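Local atomic coordinates of 49 protein (Murid herpesvirus 4, PDB entry 6A4V), a protein that interacts with poly(ADP-ribose) polymerase 1 and facilitates replication of this gammaherpesvirus, probably by this interaction. Residues E38-S43 and Q237-S242; I75-R80 and N293-F298; K187-M192 and F230-Q235. One frame throughout, in Å; residues are numbered along the deposited sequence.

Overall arrangement
All three contacts belong to one largely helical chain. Interactions 1 and 3 lie near its middle, with centres 8 Å apart, and join the N-terminal segment 38-43 and the loop 187-192 to the consecutive helices 238-262 and 213-235. They touch through Y41 OH and F189 O, the F189 and F238 rings, and the Y40 backbone on M192. Interaction 2 sits farther from the chain centre, about 16 Å away, where helix 61-85 meets the start of helix 295-312 beside the second subunit; L79 connects it to interaction 1. Interaction 3 is buried and apolar, with a methionine and a cysteine in it, interaction 1 is aromatic with a water bridge at its margin, and interaction 2 adds direct side-chain hydrogen bonds to ring packing.

Interaction 1: residues E38-S43 and Q237-S242; sequences EFYYPS and QFLLDS
Y41 comes closest to L239, CA to CA 6.5 Å, as the extended chain of 38-43 turns its corner at Y40 and passes the first turn of helix 238-262. Q237, just before that turn, ends helix 213-235 in a Schellman motif and is also the N-cap of the next helix. Y41 reaches across with its whole side chain. A chi1 of 56° places CG between its backbone N and carbonyl carbon and sends the ring along the helix start, where F238 O lies over one face. At the far end of the ring, Y41 OH rests 3.2 Å from F238 CB; its polar partner is the carbonyl oxygen of F189. The base of the same side chain is met by S242, whose OG stands 3.5 Å from Y41 CB. L239 serves Y40 with both branches. Its CD2 makes an off-centre CH-pi contact, 4.3 Å from the centroid of the Y40 ring and 29° off the ring normal, while L239 CD1 lies 3.6 Å from Y40 O. The two side chains cross at about a right angle, and Y40 OH continues past the leucine to a hydrogen bond with E86. No direct hydrogen bond joins the segments. A water instead donates to P42 O at 2.7 Å and is hydrogen-bonded to S242 OG at 3.0 Å, tying the end of the extended stretch to the helix. L79 of helix 61-85 packs against Y41, L239 and S242, so three parts of the fold converge here. Y40 and Y41 both pair through their backbones with M192, and this arrangement is a classic beta bulge, here delivering two adjacent tyrosines to the start of a helix in a mainly alpha-helical protein.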
loop_
_atom_site.group_PDB
_atom_site.type_symbol
_atom_site.label_atom_id
_atom_site.label_comp_id
_atom_site.label_asym_id
_atom_site.label_seq_id
_atom_site.Cartn_x
_atom_site.Cartn_y
_atom_site.Cartn_z
ATOM N N GLU B 38 -12.121 4.929 -2.409
ATOM C CA GLU B 38 -11.536 3.889 -1.553
ATOM C C GLU B 38 -12.015 4.021 -0.101
ATOM O O GLU B 38 -12.196 5.086 0.435
ATOM C CB GLU B 38 -10.007 3.994 -1.485
ATOM C CG GLU B 38 -9.254 3.861 -2.800
ATOM C CD GLU B 38 -7.895 4.559 -2.812
ATOM O OE1 GLU B 38 -7.536 5.164 -3.853
ATOM O OE2 GLU B 38 -7.187 4.513 -1.783
ATOM N N PHE B 39 -12.073 2.882 0.575
ATOM C CA PHE B 39 -12.641 2.807 1.879
ATOM C C PHE B 39 -11.545 2.640 2.908
ATOM O O PHE B 39 -10.492 2.052 2.651
ATOM C CB PHE B 39 -13.658 1.685 1.945
ATOM C CG PHE B 39 -14.953 1.989 1.231
ATOM C CD1 PHE B 39 -15.889 2.840 1.797
ATOM C CD2 PHE B 39 -15.230 1.413 -0.001
ATOM C CE1 PHE B 39 -17.049 3.162 1.113
ATOM C CE2 PHE B 39 -16.422 1.688 -0.654
ATOM C CZ PHE B 39 -17.346 2.538 -0.077
ATOM N N TYR B 40 -11.761 3.301 4.025
ATOM C CA TYR B 40 -10.995 3.034 5.196
ATOM C C TYR B 40 -11.372 1.594 5.566
ATOM O O TYR B 40 -10.527 0.800 5.867
ATOM C CB TYR B 40 -11.284 4.107 6.259
ATOM C CG TYR B 40 -10.310 4.184 7.413
ATOM C CD1 TYR B 40 -8.967 4.405 7.187
ATOM C CD2 TYR B 40 -10.761 4.234 8.729
ATOM C CE1 TYR B 40 -8.067 4.476 8.243
ATOM C CE2 TYR B 40 -9.890 4.373 9.795
ATOM C CZ TYR B 40 -8.530 4.475 9.543
ATOM O OH TYR B 40 -7.653 4.512 10.568
ATOM N N TYR B 41 -12.677 1.311 5.532
ATOM C CA TYR B 41 -13.175 -0.020 5.462
ATOM C C TYR B 41 -14.517 0.022 4.759
ATOM O O TYR B 41 -15.277 0.962 4.952
ATOM C CB TYR B 41 -13.324 -0.646 6.863
ATOM C CG TYR B 41 -14.174 0.110 7.855
ATOM C CD1 TYR B 41 -15.535 -0.174 7.986
ATOM C CD2 TYR B 41 -13.622 1.069 8.700
ATOM C CE1 TYR B 41 -16.337 0.518 8.874
ATOM C CE2 TYR B 41 -14.409 1.788 9.584
ATOM C CZ TYR B 41 -15.766 1.489 9.673
ATOM O OH TYR B 41 -16.567 2.126 10.542
ATOM N N PRO B 42 -14.872 -1.073 4.059
ATOM C CA PRO B 42 -16.203 -1.256 3.483
ATOM C C PRO B 42 -17.192 -1.848 4.479
ATOM O O PRO B 42 -16.781 -2.428 5.537
ATOM C CB PRO B 42 -15.834 -2.264 2.375
ATOM C CG PRO B 42 -14.839 -3.165 3.031
ATOM C CD PRO B 42 -14.009 -2.266 3.909
ATOM N N SER B 43 -18.482 -1.767 4.153
ATOM C CA SER B 43 -19.538 -2.426 4.945
ATOM C C SER B 43 -19.601 -3.916 4.589
ATOM O O SER B 43 -19.508 -4.255 3.385
ATOM C CB SER B 43 -20.884 -1.796 4.620
ATOM O OG SER B 43 -21.022 -1.728 3.191
ATOM N N GLN B 237 -12.592 2.110 17.658
ATOM C CA GLN B 237 -11.867 1.006 17.040
ATOM C C GLN B 237 -12.676 0.290 15.937
ATOM O O GLN B 237 -12.504 -0.953 15.721
ATOM C CB GLN B 237 -11.440 0.074 18.173
ATOM C CG GLN B 237 -10.277 0.702 18.950
ATOM C CD GLN B 237 -9.533 -0.253 19.845
ATOM O OE1 GLN B 237 -8.433 -0.694 19.520
ATOM N NE2 GLN B 237 -10.134 -0.571 20.986
ATOM N N PHE B 238 -13.462 1.042 15.170
ATOM C CA PHE B 238 -14.276 0.402 14.058
ATOM C C PHE B 238 -13.351 -0.240 13.011
ATOM O O PHE B 238 -13.660 -1.276 12.529
ATOM C CB PHE B 238 -15.281 1.377 13.431
ATOM C CG PHE B 238 -16.364 1.929 14.358
ATOM C CD1 PHE B 238 -16.851 1.207 15.441
ATOM C CD2 PHE B 238 -16.900 3.193 14.146
ATOM C CE1 PHE B 238 -17.837 1.734 16.282
ATOM C CE2 PHE B 238 -17.933 3.702 14.947
ATOM C CZ PHE B 238 -18.379 2.985 16.025
ATOM N N LEU B 239 -12.153 0.295 12.736
ATOM C CA LEU B 239 -11.325 -0.371 11.690
ATOM C C LEU B 239 -10.882 -1.757 12.178
ATOM O O LEU B 239 -10.944 -2.765 11.393
ATOM C CB LEU B 239 -10.162 0.528 11.273
ATOM C CG LEU B 239 -9.039 -0.118 10.462
ATOM C CD1 LEU B 239 -9.519 -0.555 9.099
ATOM C CD2 LEU B 239 -7.884 0.841 10.325
ATOM N N LEU B 240 -10.391 -1.835 13.410
ATOM C CA LEU B 240 -10.033 -3.229 14.023
ATOM C C LEU B 240 -11.211 -4.200 13.972
ATOM O O LEU B 240 -11.052 -5.317 13.475
ATOM C CB LEU B 240 -9.516 -3.053 15.441
ATOM C CG LEU B 240 -9.240 -4.301 16.318
ATOM C CD1 LEU B 240 -8.150 -5.179 15.764
ATOM C CD2 LEU B 240 -8.830 -3.803 17.710
ATOM N N ASP B 241 -12.389 -3.756 14.403
ATOM C CA ASP B 241 -13.579 -4.579 14.305
ATOM C C ASP B 241 -13.724 -5.125 12.888
ATOM O O ASP B 241 -14.006 -6.299 12.641
ATOM C CB ASP B 241 -14.867 -3.824 14.610
ATOM C CG ASP B 241 -15.052 -3.522 16.092
ATOM O OD1 ASP B 241 -14.302 -4.114 16.908
ATOM O OD2 ASP B 241 -15.937 -2.690 16.415
ATOM N N SER B 242 -13.583 -4.239 11.933
ATOM C CA SER B 242 -14.008 -4.604 10.653
ATOM C C SER B 242 -12.972 -5.596 10.108
ATOM O O SER B 242 -13.337 -6.504 9.410
ATOM C CB SER B 242 -14.256 -3.361 9.812
ATOM O OG SER B 242 -14.105 -3.662 8.478
HETATM O O HOH W 1 -17.092 -3.417 8.007
#

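Interaction 2: residues I75-R80 and N293-F298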
loop_
_atom_site.group_PDB
_atom_site.type_symbol
_atom_site.label_atom_id
_atom_site.label_comp_id
_atom_site.label_asym_id
_atom_site.label_seq_id
_atom_site.Cartn_x
_atom_site.Cartn_y
_atom_site.Cartn_z
ATOM N N ILE B 75 -9.278 -6.988 0.440
ATOM C CA ILE B 75 -9.900 -6.160 1.454
ATOM C C ILE B 75 -9.109 -6.284 2.738
ATOM O O ILE B 75 -8.691 -5.305 3.302
ATOM C CB ILE B 75 -11.374 -6.484 1.679
ATOM C CG1 ILE B 75 -12.188 -5.948 0.512
ATOM C CG2 ILE B 75 -11.806 -5.874 3.025
ATOM C CD1 ILE B 75 -13.665 -6.363 0.546
ATOM N N CYS B 76 -8.829 -7.499 3.169
ATOM C CA CYS B 76 -8.056 -7.665 4.457
ATOM C C CYS B 76 -6.676 -6.984 4.420
ATOM O O CYS B 76 -6.214 -6.392 5.398
ATOM C CB CYS B 76 -7.895 -9.156 4.754
ATOM S SG CYS B 76 -9.441 -9.955 5.242
ATOM N N GLN B 77 -5.991 -7.125 3.293
ATOM C CA GLN B 77 -4.734 -6.565 3.053
ATOM C C GLN B 77 -4.828 -5.044 3.145
ATOM O O GLN B 77 -4.000 -4.380 3.834
ATOM C CB GLN B 77 -4.214 -6.943 1.665
ATOM C CG GLN B 77 -2.839 -6.339 1.372
ATOM C CD GLN B 77 -2.214 -6.812 0.079
ATOM O OE1 GLN B 77 -2.843 -6.848 -0.984
ATOM N NE2 GLN B 77 -0.893 -6.965 0.117
ATOM N N THR B 78 -5.773 -4.476 2.416
ATOM C CA THR B 78 -5.936 -3.016 2.537
ATOM C C THR B 78 -6.219 -2.672 4.003
ATOM O O THR B 78 -5.636 -1.741 4.521
ATOM C CB THR B 78 -7.091 -2.521 1.663
ATOM O OG1 THR B 78 -6.702 -2.950 0.385
ATOM C CG2 THR B 78 -7.342 -1.044 1.629
ATOM N N LEU B 79 -7.085 -3.420 4.681
ATOM C CA LEU B 79 -7.478 -3.039 6.054
ATOM C C LEU B 79 -6.307 -3.134 7.051
ATOM O O LEU B 79 -6.238 -2.365 8.012
ATOM C CB LEU B 79 -8.634 -3.913 6.527
ATOM C CG LEU B 79 -9.977 -3.730 5.817
ATOM C CD1 LEU B 79 -11.031 -4.640 6.448
ATOM C CD2 LEU B 79 -10.437 -2.294 5.877
ATOM N N ARG B 80 -5.359 -4.035 6.815
ATOM C CA ARG B 80 -4.139 -4.079 7.636
ATOM C C ARG B 80 -3.202 -2.886 7.358
ATOM O O ARG B 80 -2.576 -2.356 8.293
ATOM C CB ARG B 80 -3.337 -5.350 7.354
ATOM C CG ARG B 80 -2.024 -5.405 8.128
ATOM C CD ARG B 80 -2.133 -6.101 9.465
ATOM N NE ARG B 80 -2.509 -5.439 10.715
ATOM C CZ ARG B 80 -2.957 -6.119 11.760
ATOM N NH1 ARG B 80 -3.515 -7.313 11.584
ATOM N NH2 ARG B 80 -2.868 -5.617 12.976
ATOM N N ASN B 293 -0.105 -11.167 10.453
ATOM C CA ASN B 293 -1.108 -10.593 9.620
ATOM C C ASN B 293 -0.395 -9.439 8.934
ATOM O O ASN B 293 -0.157 -8.369 9.538
ATOM C CB ASN B 293 -2.351 -10.232 10.444
ATOM C CG ASN B 293 -3.592 -10.024 9.583
ATOM O OD1 ASN B 293 -3.882 -8.901 9.173
ATOM N ND2 ASN B 293 -4.359 -11.078 9.321
ATOM N N ASN B 294 0.130 -9.732 7.745
ATOM C CA ASN B 294 1.105 -8.869 7.162
ATOM C C ASN B 294 0.979 -8.985 5.644
ATOM O O ASN B 294 0.580 -10.053 5.119
ATOM C CB ASN B 294 2.521 -9.118 7.685
ATOM C CG ASN B 294 3.384 -10.051 6.842
ATOM O OD1 ASN B 294 3.402 -9.984 5.614
ATOM N ND2 ASN B 294 4.185 -10.869 7.502
ATOM N N THR B 295 1.327 -7.869 4.989
ATOM C CA THR B 295 1.114 -7.626 3.587
ATOM C C THR B 295 1.886 -8.628 2.730
ATOM O O THR B 295 1.477 -8.913 1.632
ATOM C CB THR B 295 1.468 -6.160 3.240
ATOM O OG1 THR B 295 1.201 -5.875 1.862
ATOM C CG2 THR B 295 2.919 -5.826 3.497
ATOM N N LEU B 296 3.038 -9.133 3.176
ATOM C CA LEU B 296 3.728 -10.153 2.324
ATOM C C LEU B 296 2.865 -11.405 2.192
ATOM O O LEU B 296 2.741 -11.989 1.043
ATOM C CB LEU B 296 5.119 -10.485 2.894
ATOM C CG LEU B 296 6.082 -9.315 3.009
ATOM C CD1 LEU B 296 7.402 -9.805 3.609
ATOM C CD2 LEU B 296 6.337 -8.693 1.631
ATOM N N VAL B 297 2.191 -11.800 3.295
ATOM C CA VAL B 297 1.351 -13.016 3.278
ATOM C C VAL B 297 0.184 -12.821 2.327
ATOM O O VAL B 297 -0.184 -13.716 1.476
ATOM C CB VAL B 297 0.907 -13.485 4.675
ATOM C CG1 VAL B 297 0.039 -14.707 4.592
ATOM C CG2 VAL B 297 2.029 -13.777 5.643
ATOM N N PHE B 298 -0.511 -11.717 2.468
ATOM C CA PHE B 298 -1.637 -11.449 1.523
ATOM C C PHE B 298 -1.149 -11.533 0.089
ATOM O O PHE B 298 -1.835 -12.191 -0.725
ATOM C CB PHE B 298 -2.294 -10.096 1.750
ATOM C CG PHE B 298 -3.014 -10.036 3.062
ATOM C CD1 PHE B 298 -4.228 -10.699 3.220
ATOM C CD2 PHE B 298 -2.382 -9.500 4.182
ATOM C CE1 PHE B 298 -4.891 -10.654 4.436
ATOM C CE2 PHE B 298 -3.027 -9.500 5.404
ATOM C CZ PHE B 298 -4.304 -10.003 5.497
#
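The F298 ring lies with one face against the backbone of helix 61-85: Q77 CA sits 3.8 Å above the ring plane over its centre, C76 C is offset toward the rim, and N293 OD1 lies at the edge in plane. Q77 CB adds an off-centre CH-pi contact, and C76 CB approaches F298 CE1 to 3.4 Å. The guanidinium of R80 also takes N293 OD1 at its edge, in plane, through an NH1 bond of 2.9 Å and 163°. NH1 nevertheless approaches from above the amide carbonyl plane, the two flat groups being turned 62° apart. Bends at chi2 and chi3 fold the arginine back to this position. N293 ND2 is held by N247 OD1 and L289 O, which fixes the amide's rotation. Beyond the ring, the extended Q77 chain runs past F298, and NE2 donates to T295 OG1 at 2.9 Å in a bent bond (138°), tilted from the amide plane; the stronger partner of that hydroxyl is H81 NE2. T85 of the second subunit packs on T295. Two hydrogen bonds to neutral acceptors thus flank a ring seated on helix backbone, combining directional bonding with apolar packing and no salt bridge between the segments.

Interaction 3: residues K187-M192 and F230-Q235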
loop_
_atom_site.group_PDB
_atom_site.type_symbol
_atom_site.label_atom_id
_atom_site.label_comp_id
_atom_site.label_asym_id
_atom_site.label_seq_id
_atom_site.Cartn_x
_atom_site.Cartn_y
_atom_site.Cartn_z
ATOM N N LYS B 187 -23.777 6.182 7.287
ATOM C CA LYS B 187 -24.793 5.328 7.775
ATOM C C LYS B 187 -24.319 4.670 9.065
ATOM O O LYS B 187 -24.162 3.448 9.095
ATOM C CB LYS B 187 -25.151 4.287 6.709
ATOM C CG LYS B 187 -25.685 4.860 5.402
ATOM C CD LYS B 187 -26.253 3.791 4.468
ATOM C CE LYS B 187 -26.865 4.332 3.190
ATOM N NZ LYS B 187 -27.292 3.229 2.297
ATOM N N HIS B 188 -24.100 5.499 10.100
ATOM C CA HIS B 188 -23.688 5.065 11.435
ATOM C C HIS B 188 -22.459 4.147 11.337
ATOM O O HIS B 188 -22.457 3.036 11.846
ATOM C CB HIS B 188 -24.855 4.361 12.145
ATOM C CG HIS B 188 -26.067 5.216 12.346
ATOM N ND1 HIS B 188 -27.173 5.157 11.493
ATOM C CD2 HIS B 188 -26.373 6.118 13.308
ATOM C CE1 HIS B 188 -28.088 6.004 11.909
ATOM N NE2 HIS B 188 -27.628 6.594 13.027
ATOM N N PHE B 189 -21.425 4.615 10.627
ATOM C CA PHE B 189 -20.139 3.963 10.538
ATOM C C PHE B 189 -20.259 2.567 9.929
ATOM O O PHE B 189 -19.532 1.661 10.319
ATOM C CB PHE B 189 -19.480 3.940 11.919
ATOM C CG PHE B 189 -19.126 5.325 12.381
ATOM C CD1 PHE B 189 -20.072 6.159 12.958
ATOM C CD2 PHE B 189 -17.849 5.828 12.141
ATOM C CE1 PHE B 189 -19.724 7.442 13.352
ATOM C CE2 PHE B 189 -17.507 7.107 12.533
ATOM C CZ PHE B 189 -18.444 7.917 13.126
ATOM N N SER B 190 -21.148 2.402 8.954
ATOM C CA SER B 190 -21.238 1.102 8.253
ATOM C C SER B 190 -19.935 0.873 7.498
ATOM O O SER B 190 -19.463 -0.284 7.471
ATOM C CB SER B 190 -22.399 1.049 7.325
ATOM O OG SER B 190 -23.605 1.216 8.052
ATOM N N TYR B 191 -19.450 1.982 6.872
ATOM C CA TYR B 191 -18.221 2.130 6.079
ATOM C C TYR B 191 -17.550 3.426 6.517
ATOM O O TYR B 191 -18.152 4.195 7.255
ATOM C CB TYR B 191 -18.499 2.148 4.577
ATOM C CG TYR B 191 -19.587 3.099 4.140
ATOM C CD1 TYR B 191 -20.902 2.690 4.011
ATOM C CD2 TYR B 191 -19.301 4.409 3.868
ATOM C CE1 TYR B 191 -21.895 3.554 3.576
ATOM C CE2 TYR B 191 -20.277 5.297 3.460
ATOM C CZ TYR B 191 -21.578 4.871 3.306
ATOM O OH TYR B 191 -22.505 5.776 2.889
ATOM N N MET B 192 -16.285 3.602 6.104
ATOM C CA MET B 192 -15.565 4.825 6.234
ATOM C C MET B 192 -14.776 5.016 4.947
ATOM O O MET B 192 -14.281 4.069 4.374
ATOM C CB MET B 192 -14.592 4.854 7.420
ATOM C CG MET B 192 -15.079 5.620 8.643
ATOM S SD MET B 192 -15.274 7.406 8.455
ATOM C CE MET B 192 -13.951 8.041 9.472
ATOM N N PHE B 230 -13.371 10.775 11.966
ATOM C CA PHE B 230 -12.238 9.881 12.203
ATOM C C PHE B 230 -12.038 9.779 13.716
ATOM O O PHE B 230 -11.631 8.754 14.256
ATOM C CB PHE B 230 -10.969 10.354 11.460
ATOM C CG PHE B 230 -10.864 9.838 10.048
ATOM C CD1 PHE B 230 -10.759 8.465 9.788
ATOM C CD2 PHE B 230 -10.935 10.702 8.961
ATOM C CE1 PHE B 230 -10.689 7.985 8.491
ATOM C CE2 PHE B 230 -10.874 10.208 7.660
ATOM C CZ PHE B 230 -10.720 8.863 7.422
ATOM N N SER B 231 -12.364 10.848 14.439
ATOM C CA SER B 231 -12.164 10.770 15.879
ATOM C C SER B 231 -13.016 9.657 16.470
ATOM O O SER B 231 -12.600 8.916 17.354
ATOM C CB SER B 231 -12.468 12.055 16.548
ATOM O OG SER B 231 -11.331 12.909 16.517
ATOM N N VAL B 232 -14.260 9.606 16.035
ATOM C CA VAL B 232 -15.167 8.658 16.616
ATOM C C VAL B 232 -14.729 7.269 16.157
ATOM O O VAL B 232 -14.582 6.328 16.930
ATOM C CB VAL B 232 -16.613 9.012 16.210
ATOM C CG1 VAL B 232 -17.558 7.836 16.308
ATOM C CG2 VAL B 232 -17.111 10.187 17.047
ATOM N N CYS B 233 -14.456 7.185 14.863
ATOM C CA CYS B 233 -13.989 5.983 14.242
ATOM C C CYS B 233 -12.806 5.347 14.994
ATOM O O CYS B 233 -12.766 4.112 15.156
ATOM C CB CYS B 233 -13.596 6.317 12.831
ATOM S SG CYS B 233 -13.603 4.859 11.777
ATOM N N VAL B 234 -11.854 6.169 15.467
ATOM C CA VAL B 234 -10.601 5.700 16.086
ATOM C C VAL B 234 -10.880 5.454 17.560
ATOM O O VAL B 234 -10.530 4.407 18.111
ATOM C CB VAL B 234 -9.463 6.716 15.797
ATOM C CG1 VAL B 234 -8.148 6.502 16.557
ATOM C CG2 VAL B 234 -9.189 6.791 14.298
ATOM N N GLN B 235 -11.611 6.372 18.207
ATOM C CA GLN B 235 -12.055 6.139 19.565
ATOM C C GLN B 235 -12.621 4.707 19.614
ATOM O O GLN B 235 -12.261 3.913 20.437
ATOM C CB GLN B 235 -13.153 7.138 19.975
ATOM C CG GLN B 235 -12.669 8.469 20.586
ATOM C CD GLN B 235 -13.584 9.673 20.393
ATOM O OE1 GLN B 235 -14.801 9.565 20.175
ATOM N NE2 GLN B 235 -12.996 10.863 20.478
#
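Bends in the M192 chain at chi2 (-67°) and chi3 (-110°) turn its methyl onto the F230 ring. There CE sits 3.5 Å from the centroid of the F230 ring, 22° off the normal, and leans toward the CD1-CE1 side of the ring, which makes a CH-pi contact over the face. M192 SD stands farther out above the same face, 4.9 Å from the F230 ring centroid, so methyl and sulfur together form a Met-aromatic contact. Nearer the backbone, M192 CG touches C233 SG at 3.5 Å. C233 then links the two halves of the contact, since its CB lies 3.8 Å from M192 CE and 4.0 Å from F189 CE2. F189 meets the helix by the outer end of its ring: CZ comes within 3.3 Å of V232 CG1, the two side chains crossing at about a right angle, and the CE2 corner approaches C233 N. Backbone turns with positive phi at K187, H188 and F189 carry this ring out of the loop toward helix 213-235. L229, one turn before C233 and next to F230, also packs on both F189 and M192. Beyond the contact, F230 meets Y40 edge-to-face and rests on leucines of helix 89-104, while F189 meets the F238 ring. F189 N bonds to N186 OD1, so part of the loop's polar hold lies within the loop itself. No hydrogen bond spans the two segments. Apolar packing therefore carries the join, probably with a small contribution from the more distant sulfur.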